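Local coordinates for PUA domain-containing protein (Thermoplasma acidophilum DSM 1728, PDB 1Q7H) that is of unknown function but probably binds RNA through its PUA domain, perhaps in connection with translation initiation, at residues G104-V109 with R139-P144; A12-E17 with G54-S59. One frame throughout, in Å; residues are numbered along the deposited sequence.

Interaction 1: residues G104-V109 with R139-P144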
loop_
_atom_site.group_PDB
_atom_site.type_symbol
_atom_site.label_atom_id
_atom_site.label_comp_id
_atom_site.label_asym_id
_atom_site.label_seq_id
_atom_site.Cartn_x
_atom_site.Cartn_y
_atom_site.Cartn_z
ATOM N N GLY A 104 -13.137 4.406 2.597
ATOM C CA GLY A 104 -12.274 5.557 2.400
ATOM C C GLY A 104 -10.852 5.407 2.919
ATOM O O GLY A 104 -9.967 6.139 2.487
ATOM N N ASP A 105 -10.629 4.479 3.848
ATOM C CA ASP A 105 -9.291 4.242 4.387
ATOM C C ASP A 105 -8.394 3.558 3.353
ATOM O O ASP A 105 -8.861 2.824 2.479
ATOM C CB ASP A 105 -9.332 3.308 5.606
ATOM C CG ASP A 105 -10.052 3.902 6.795
ATOM O OD1 ASP A 105 -10.238 5.132 6.829
ATOM O OD2 ASP A 105 -10.420 3.127 7.706
HETATM N N MSE A 106 -7.097 3.794 3.461
HETATM C CA MSE A 106 -6.147 3.128 2.585
HETATM C C MSE A 106 -5.948 1.769 3.268
HETATM O O MSE A 106 -5.827 1.706 4.494
HETATM C CB MSE A 106 -4.820 3.889 2.558
HETATM C CG MSE A 106 -3.822 3.355 1.552
HETATM SE SE MSE A 106 -2.210 4.458 1.501
HETATM C CE MSE A 106 -2.913 5.996 0.570
ATOM N N ILE A 107 -5.942 0.687 2.494
ATOM C CA ILE A 107 -5.735 -0.633 3.073
ATOM C C ILE A 107 -4.530 -1.310 2.443
ATOM O O ILE A 107 -4.143 -1.012 1.311
ATOM C CB ILE A 107 -6.972 -1.550 2.909
ATOM C CG1 ILE A 107 -7.267 -1.789 1.427
ATOM C CG2 ILE A 107 -8.160 -0.926 3.620
ATOM C CD1 ILE A 107 -8.212 -2.933 1.168
ATOM N N PHE A 108 -3.948 -2.235 3.192
ATOM C CA PHE A 108 -2.766 -2.948 2.758
ATOM C C PHE A 108 -3.120 -4.418 2.691
ATOM O O PHE A 108 -3.385 -5.052 3.706
ATOM C CB PHE A 108 -1.652 -2.642 3.755
ATOM C CG PHE A 108 -1.507 -1.172 4.013
ATOM C CD1 PHE A 108 -1.172 -0.314 2.974
ATOM C CD2 PHE A 108 -1.802 -0.632 5.258
ATOM C CE1 PHE A 108 -1.138 1.072 3.166
ATOM C CE2 PHE A 108 -1.774 0.746 5.466
ATOM C CZ PHE A 108 -1.441 1.605 4.418
ATOM N N VAL A 109 -3.129 -4.932 1.467
ATOM C CA VAL A 109 -3.513 -6.297 1.172
ATOM C C VAL A 109 -2.385 -7.300 1.252
ATOM O O VAL A 109 -1.347 -7.125 0.627
ATOM C CB VAL A 109 -4.120 -6.382 -0.247
ATOM C CG1 VAL A 109 -4.667 -7.781 -0.498
ATOM C CG2 VAL A 109 -5.200 -5.317 -0.409
ATOM N N ARG A 139 -10.883 -1.024 -3.938
ATOM C CA ARG A 139 -10.348 -0.882 -5.280
ATOM C C ARG A 139 -8.841 -0.879 -5.043
ATOM O O ARG A 139 -8.378 -0.306 -4.055
ATOM C CB ARG A 139 -10.794 0.429 -5.929
ATOM C CG ARG A 139 -10.307 1.703 -5.260
ATOM C CD ARG A 139 -10.662 2.930 -6.121
ATOM N NE ARG A 139 -10.344 4.193 -5.453
ATOM C CZ ARG A 139 -11.036 4.694 -4.432
ATOM N NH1 ARG A 139 -12.096 4.045 -3.961
ATOM N NH2 ARG A 139 -10.653 5.829 -3.859
ATOM N N ILE A 140 -8.080 -1.540 -5.911
ATOM C CA ILE A 140 -6.619 -1.584 -5.757
ATOM C C ILE A 140 -5.959 -0.398 -6.460
ATOM O O ILE A 140 -6.199 -0.162 -7.645
ATOM C CB ILE A 140 -6.029 -2.910 -6.311
ATOM C CG1 ILE A 140 -5.981 -3.983 -5.219
ATOM C CG2 ILE A 140 -4.590 -2.696 -6.755
ATOM C CD1 ILE A 140 -7.024 -3.884 -4.178
ATOM N N ILE A 141 -5.126 0.341 -5.731
ATOM C CA ILE A 141 -4.461 1.511 -6.301
ATOM C C ILE A 141 -2.970 1.311 -6.582
ATOM O O ILE A 141 -2.333 2.151 -7.224
ATOM C CB ILE A 141 -4.643 2.758 -5.409
ATOM C CG1 ILE A 141 -4.037 2.512 -4.026
ATOM C CG2 ILE A 141 -6.127 3.101 -5.287
ATOM C CD1 ILE A 141 -4.117 3.724 -3.118
ATOM N N HIS A 142 -2.410 0.214 -6.089
ATOM C CA HIS A 142 -1.010 -0.096 -6.350
ATOM C C HIS A 142 -0.784 -1.585 -6.213
ATOM O O HIS A 142 -1.231 -2.208 -5.249
ATOM C CB HIS A 142 -0.053 0.638 -5.403
ATOM C CG HIS A 142 1.377 0.218 -5.575
ATOM N ND1 HIS A 142 2.168 -0.196 -4.524
ATOM C CD2 HIS A 142 2.125 0.056 -6.691
ATOM C CE1 HIS A 142 3.337 -0.603 -4.986
ATOM N NE2 HIS A 142 3.337 -0.462 -6.300
ATOM N N PHE A 143 -0.077 -2.153 -7.182
ATOM C CA PHE A 143 0.208 -3.577 -7.178
ATOM C C PHE A 143 1.514 -3.790 -7.922
ATOM O O PHE A 143 1.979 -2.895 -8.623
ATOM C CB PHE A 143 -0.950 -4.342 -7.836
ATOM C CG PHE A 143 -1.265 -3.886 -9.231
ATOM C CD1 PHE A 143 -0.739 -4.553 -10.333
ATOM C CD2 PHE A 143 -2.075 -2.777 -9.444
ATOM C CE1 PHE A 143 -1.017 -4.121 -11.628
ATOM C CE2 PHE A 143 -2.355 -2.337 -10.745
ATOM C CZ PHE A 143 -1.823 -3.013 -11.833
ATOM N N PRO A 144 2.121 -4.981 -7.796
ATOM C CA PRO A 144 3.390 -5.225 -8.484
ATOM C C PRO A 144 3.340 -5.041 -10.003
ATOM O O PRO A 144 2.402 -5.480 -10.664
ATOM C CB PRO A 144 3.728 -6.660 -8.090
ATOM C CG PRO A 144 3.025 -6.838 -6.758
ATOM C CD PRO A 144 1.699 -6.175 -7.044
#
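Two sparse apolar touches, Met106 with Ile141 and Val109 with Ile140, join non-neighbouring strands of the mixed sheet in the PUA domain. Strands 106-111 and 136-142 have strand 116-122 between them, antiparallel to both, so no hydrogen bond passes directly from one to the other. The CA atoms of Met106 and Ile141 lie 9.2 Å apart, and contact is left to the ends of long or branched side chains. Met106, a selenomethionine here, suits this reach because it is unbranched and flexible: CG stands anti to the backbone N (chi1 -174°), the chain runs on extended to SE, and the last torsion turns the methyl aside. Its CE comes within 4.5 Å of Ile141 CD1. Both residues also touch Ile57 of strand 56-58, and Met106 rests on Val119 of the middle strand, so this pair belongs to the seam between the PUA domain and the N-terminal region. Ile141 sits in a classic beta bulge, where it and His142 together face Val119. The second touch lies three residues on along strand 106-111 but one residue back on 136-142. Val109, a compact beta-branched residue suited to a buried strand, also packs on Ile117 of the middle strand. Ile140 has a chi2 of 30°, away from a staggered position, and its CD1 ends 4.4 Å from Val109 CG2.

Interaction 2: residues A12-E17 with G54-S59; sequences AKRIWE and GDLIPS
Leu56 reaches from an edge strand of the N-terminal antiparallel sheet to helix 9-20, making a small helix-on-sheet contact in the DUF1947 (pre-PUA) region. Its CB points toward the helix, and against residues 12-17 one methyl, CD1, makes both contacts. On the buried side that methyl meets Ile15 CD1 at 4.1 Å, the two side chains running nearly perpendicular to each other. Ile15 also packs on Val50 of the adjacent strand 47-52 and on Leu31, while Leu56 shares Val50 and touches Met19 one turn further along the helix. Branched aliphatic residues suit this layer, since they fill it without bringing in polar groups that would need partners.

The solvent side is looser. Arg14 is exposed, yet its chain, extended at first and then bent at chi3 (71°), brings the guanidinium back over the apolar patch. An arginine fits such a border because its aliphatic stem and flat head can cover hydrocarbon while its charge stays near water. Further round the helix, Lys13 and Glu17 form a long salt bridge. The guanidinium lays one face against its helix neighbour, with Ile15 CD1 3.7 Å above the plane and toward the rim, while NH1 approaches Leu56 CD1 obliquely at 4.2 Å.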
loop_
_atom_site.group_PDB
_atom_site.type_symbol
_atom_site.label_atom_id
_atom_site.label_comp_id
_atom_site.label_asym_id
_atom_site.label_seq_id
_atom_site.Cartn_x
_atom_site.Cartn_y
_atom_site.Cartn_z
ATOM N N ALA A 12 12.888 14.290 4.582
ATOM C CA ALA A 12 12.678 12.874 4.850
ATOM C C ALA A 12 11.721 12.689 6.017
ATOM O O ALA A 12 10.794 11.884 5.954
ATOM C CB ALA A 12 14.006 12.194 5.160
ATOM N N LYS A 13 11.942 13.451 7.080
ATOM C CA LYS A 13 11.108 13.353 8.267
ATOM C C LYS A 13 9.624 13.429 7.937
ATOM O O LYS A 13 8.818 12.714 8.529
ATOM C CB LYS A 13 11.479 14.452 9.264
ATOM C CG LYS A 13 10.799 14.324 10.614
ATOM C CD LYS A 13 11.215 15.465 11.527
ATOM C CE LYS A 13 10.512 15.401 12.875
ATOM N NZ LYS A 13 10.869 14.167 13.636
ATOM N N ARG A 14 9.257 14.287 6.992
ATOM C CA ARG A 14 7.854 14.417 6.623
ATOM C C ARG A 14 7.316 13.093 6.087
ATOM O O ARG A 14 6.192 12.691 6.395
ATOM C CB ARG A 14 7.671 15.501 5.558
ATOM C CG ARG A 14 6.224 15.659 5.109
ATOM C CD ARG A 14 6.064 16.772 4.098
ATOM N NE ARG A 14 6.628 16.432 2.797
ATOM C CZ ARG A 14 5.950 15.835 1.825
ATOM N NH1 ARG A 14 4.674 15.510 2.008
ATOM N NH2 ARG A 14 6.546 15.572 0.670
ATOM N N ILE A 15 8.118 12.421 5.273
ATOM C CA ILE A 15 7.708 11.152 4.704
ATOM C C ILE A 15 7.669 10.072 5.783
ATOM O O ILE A 15 6.775 9.231 5.778
ATOM C CB ILE A 15 8.659 10.725 3.569
ATOM C CG1 ILE A 15 8.762 11.850 2.535
ATOM C CG2 ILE A 15 8.149 9.471 2.906
ATOM C CD1 ILE A 15 7.437 12.250 1.935
ATOM N N TRP A 16 8.619 10.101 6.716
ATOM C CA TRP A 16 8.630 9.107 7.789
ATOM C C TRP A 16 7.352 9.223 8.605
ATOM O O TRP A 16 6.724 8.217 8.956
ATOM C CB TRP A 16 9.812 9.306 8.745
ATOM C CG TRP A 16 11.166 9.317 8.103
ATOM C CD1 TRP A 16 11.519 8.765 6.904
ATOM C CD2 TRP A 16 12.359 9.893 8.648
ATOM N NE1 TRP A 16 12.861 8.966 6.667
ATOM C CE2 TRP A 16 13.398 9.657 7.721
ATOM C CE3 TRP A 16 12.647 10.592 9.828
ATOM C CZ2 TRP A 16 14.704 10.093 7.939
ATOM C CZ3 TRP A 16 13.947 11.028 10.045
ATOM C CH2 TRP A 16 14.959 10.777 9.105
ATOM N N GLU A 17 6.981 10.461 8.914
ATOM C CA GLU A 17 5.792 10.727 9.701
ATOM C C GLU A 17 4.528 10.308 8.967
ATOM O O GLU A 17 3.601 9.801 9.578
ATOM C CB GLU A 17 5.721 12.209 10.071
ATOM C CG GLU A 17 6.929 12.714 10.832
ATOM C CD GLU A 17 6.849 14.208 11.125
ATOM O OE1 GLU A 17 6.372 14.964 10.247
ATOM O OE2 GLU A 17 7.276 14.627 12.225
ATOM N N GLY A 54 -1.236 11.574 -5.786
ATOM C CA GLY A 54 -2.488 11.990 -5.186
ATOM C C GLY A 54 -2.177 11.962 -3.707
ATOM O O GLY A 54 -1.873 12.993 -3.100
ATOM N N ASP A 55 -2.234 10.770 -3.125
ATOM C CA ASP A 55 -1.903 10.599 -1.718
ATOM C C ASP A 55 -0.534 9.930 -1.697
ATOM O O ASP A 55 -0.041 9.492 -2.738
ATOM C CB ASP A 55 -2.906 9.673 -1.019
ATOM C CG ASP A 55 -4.316 10.224 -1.017
ATOM O OD1 ASP A 55 -4.507 11.374 -0.564
ATOM O OD2 ASP A 55 -5.234 9.498 -1.460
ATOM N N LEU A 56 0.087 9.871 -0.526
ATOM C CA LEU A 56 1.366 9.198 -0.406
ATOM C C LEU A 56 1.020 7.726 -0.217
ATOM O O LEU A 56 0.331 7.353 0.729
ATOM C CB LEU A 56 2.156 9.717 0.787
ATOM C CG LEU A 56 2.847 11.058 0.581
ATOM C CD1 LEU A 56 3.430 11.520 1.892
ATOM C CD2 LEU A 56 3.936 10.920 -0.474
ATOM N N ILE A 57 1.511 6.905 -1.132
ATOM C CA ILE A 57 1.252 5.474 -1.145
ATOM C C ILE A 57 2.522 4.662 -0.917
ATOM O O ILE A 57 3.523 4.870 -1.601
ATOM C CB ILE A 57 0.672 5.080 -2.531
ATOM C CG1 ILE A 57 -0.647 5.824 -2.774
ATOM C CG2 ILE A 57 0.488 3.585 -2.633
ATOM C CD1 ILE A 57 -1.178 5.659 -4.185
ATOM N N PRO A 58 2.512 3.738 0.062
ATOM C CA PRO A 58 3.722 2.928 0.287
ATOM C C PRO A 58 3.772 1.927 -0.858
ATOM O O PRO A 58 2.726 1.511 -1.350
ATOM C CB PRO A 58 3.434 2.244 1.618
ATOM C CG PRO A 58 1.911 2.073 1.576
ATOM C CD PRO A 58 1.475 3.432 1.065
ATOM N N SER A 59 4.962 1.553 -1.305
ATOM C CA SER A 59 5.065 0.580 -2.382
ATOM C C SER A 59 4.917 -0.811 -1.773
ATOM O O SER A 59 5.011 -0.973 -0.561
ATOM C CB SER A 59 6.429 0.676 -3.070
ATOM O OG SER A 59 7.433 0.097 -2.263
#

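Strand 56-58 ties the two contacts together. The Leu56 side chain faces helix 9-20 in interaction 2, while its carbonyl O, Ile57 and Pro58 meet Met106 of interaction 1; Pro58 touches Met19 of that helix as well, and Phe108 CE1 lies 3.6 Å from Pro58 CG. Neither contact has a hydrogen bond between its segments, and both are only partly buried, but their places differ. Interaction 1, near the centre of the chain, is purely apolar and spans an intervening strand; interaction 2, whose centre is about 11 Å from the centre of the chain, grades from a buried isoleucine to an exposed arginine.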